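Local structure of metallocarboxypeptidase (3DWC) at residues B[201-207]-B[326-332]. The protein probably removes single amino acids from the C-terminus of peptides, with broad specificity except for proline, as a metal-dependent carboxypeptidase of the M32 family. Numbering follows the deposited sequence.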
# COMPACT_ATOMS: atom_id res chain seq x y z
N LEU B 201 -31.45 -21.71 -19.18
CA LEU B 201 -30.33 -22.62 -18.96
C LEU B 201 -29.31 -21.90 -18.08
O LEU B 201 -28.79 -20.82 -18.45
CB LEU B 201 -29.72 -23.03 -20.28
CG LEU B 201 -30.67 -23.51 -21.37
CD1 LEU B 201 -29.92 -23.75 -22.67
CD2 LEU B 201 -31.41 -24.79 -20.96
N GLU B 202 -29.05 -22.47 -16.91
CA GLU B 202 -28.05 -21.94 -16.02
C GLU B 202 -26.65 -22.28 -16.53
O GLU B 202 -26.36 -23.43 -16.88
CB GLU B 202 -28.19 -22.51 -14.60
CG GLU B 202 -29.28 -21.84 -13.80
CD GLU B 202 -29.00 -20.39 -13.54
OE1 GLU B 202 -29.90 -19.59 -13.84
OE2 GLU B 202 -27.88 -20.05 -13.05
N PRO B 203 -25.78 -21.28 -16.55
CA PRO B 203 -24.38 -21.62 -16.86
C PRO B 203 -23.80 -22.68 -15.91
O PRO B 203 -23.97 -22.58 -14.69
CB PRO B 203 -23.68 -20.28 -16.70
CG PRO B 203 -24.77 -19.27 -17.02
CD PRO B 203 -25.96 -19.84 -16.35
N LYS B 204 -23.12 -23.67 -16.48
CA LYS B 204 -22.48 -24.74 -15.69
C LYS B 204 -20.96 -24.57 -15.50
O LYS B 204 -20.20 -24.51 -16.45
CB LYS B 204 -22.79 -26.08 -16.34
CG LYS B 204 -24.28 -26.47 -16.18
CD LYS B 204 -24.91 -27.01 -17.45
CE LYS B 204 -26.08 -28.00 -17.18
NZ LYS B 204 -25.56 -29.40 -17.28
N GLY B 205 -20.53 -24.50 -14.24
CA GLY B 205 -19.11 -24.43 -13.90
C GLY B 205 -18.42 -25.79 -13.88
O GLY B 205 -19.02 -26.81 -14.22
N PRO B 206 -17.12 -25.82 -13.50
CA PRO B 206 -16.30 -24.70 -13.05
C PRO B 206 -15.96 -23.65 -14.11
O PRO B 206 -15.89 -23.96 -15.31
CB PRO B 206 -15.02 -25.35 -12.52
CG PRO B 206 -15.08 -26.78 -12.95
CD PRO B 206 -16.43 -27.12 -13.42
N PHE B 207 -15.81 -22.41 -13.64
CA PHE B 207 -15.30 -21.30 -14.41
C PHE B 207 -13.97 -20.91 -13.78
O PHE B 207 -13.95 -20.26 -12.73
CB PHE B 207 -16.31 -20.15 -14.37
CG PHE B 207 -17.66 -20.53 -14.91
CD1 PHE B 207 -18.75 -20.64 -14.07
CD2 PHE B 207 -17.82 -20.86 -16.25
CE1 PHE B 207 -19.97 -21.02 -14.55
CE2 PHE B 207 -19.05 -21.25 -16.74
CZ PHE B 207 -20.13 -21.32 -15.88
N PHE B 326 -14.42 -19.28 -21.73
CA PHE B 326 -14.75 -20.47 -20.92
C PHE B 326 -14.99 -21.70 -21.75
O PHE B 326 -14.97 -22.81 -21.21
CB PHE B 326 -16.00 -20.24 -20.04
CG PHE B 326 -15.85 -19.10 -19.06
CD1 PHE B 326 -14.79 -19.04 -18.17
CD2 PHE B 326 -16.76 -18.10 -19.03
CE1 PHE B 326 -14.67 -17.96 -17.30
CE2 PHE B 326 -16.63 -17.05 -18.15
CZ PHE B 326 -15.60 -16.99 -17.31
N GLY B 327 -15.20 -21.54 -23.05
CA GLY B 327 -15.54 -22.67 -23.90
C GLY B 327 -17.04 -22.73 -24.07
O GLY B 327 -17.78 -22.26 -23.20
N ASP B 328 -17.50 -23.27 -25.21
CA ASP B 328 -18.92 -23.26 -25.53
C ASP B 328 -19.77 -24.17 -24.64
O ASP B 328 -19.35 -25.29 -24.28
CB ASP B 328 -19.18 -23.67 -26.99
CG ASP B 328 -20.44 -23.03 -27.58
OD1 ASP B 328 -20.66 -23.22 -28.78
OD2 ASP B 328 -21.20 -22.30 -26.89
N GLN B 329 -20.98 -23.71 -24.35
CA GLN B 329 -22.00 -24.54 -23.73
C GLN B 329 -23.33 -23.92 -24.06
O GLN B 329 -23.36 -22.76 -24.42
CB GLN B 329 -21.80 -24.67 -22.21
CG GLN B 329 -21.61 -23.38 -21.44
CD GLN B 329 -21.69 -23.60 -19.95
OE1 GLN B 329 -22.79 -23.60 -19.39
NE2 GLN B 329 -20.54 -23.78 -19.30
N PRO B 330 -24.43 -24.69 -23.98
CA PRO B 330 -25.76 -24.25 -24.39
C PRO B 330 -26.26 -22.96 -23.74
O PRO B 330 -26.88 -22.15 -24.40
CB PRO B 330 -26.64 -25.45 -23.99
CG PRO B 330 -25.74 -26.60 -24.11
CD PRO B 330 -24.45 -26.11 -23.57
N ALA B 331 -25.92 -22.74 -22.47
CA ALA B 331 -26.28 -21.51 -21.75
C ALA B 331 -25.77 -20.24 -22.42
O ALA B 331 -26.34 -19.17 -22.19
CB ALA B 331 -25.74 -21.56 -20.29
N PHE B 332 -24.68 -20.35 -23.21
CA PHE B 332 -23.97 -19.17 -23.74
C PHE B 332 -24.49 -18.65 -25.09
O PHE B 332 -23.79 -18.67 -26.13
CB PHE B 332 -22.47 -19.44 -23.88
CG PHE B 332 -21.73 -19.64 -22.58
CD1 PHE B 332 -22.26 -19.27 -21.34
CD2 PHE B 332 -20.45 -20.16 -22.61
CE1 PHE B 332 -21.57 -19.44 -20.19
CE2 PHE B 332 -19.72 -20.34 -21.43
CZ PHE B 332 -20.30 -19.98 -20.20
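The carboxamide of Gln329 pairs with both polar backbone atoms of Lys204. Lys204 N donates to Gln329 OE1 at 2.9 Å, almost straight and on a lone pair in the carbonyl plane. In return, Gln329 NE2 gives a hydrogen to Lys204 O at 3.0 Å. This second acceptor lies close to the amide plane, so the two bonds fix the rotation of the flat group. With chi1 at 50°, CG of Gln329 sits between its own backbone N and carbonyl carbon, and the extended chain beyond carries the amide across to the other loop; on the way CG lies over one face of the Phe332 ring. Gln329 also opens a type I beta turn, closed by the hydrogen bond from Phe332 N to Gln329 O. Two interhelical loops of the M32 carboxypeptidase fold meet here, one leading into helix 209-222, the other joining helices 312-326 and 334-341, away from the cobalt site. Ala331 CB nestles against the first loop, 3.6 Å from Leu201 O. Asn336 of helix 334-341 donates to both Leu201 O and Ala331 O, tying the two loops together. At the end of helix 312-326, Phe207 directs its edge at the face of Phe326 in a T-shaped pair, centroids 5.1 Å apart and planes at 61°. CE2 of Phe207 meets CZ of Phe332 at 3.9 Å, and Phe258 packs against all three phenylalanines.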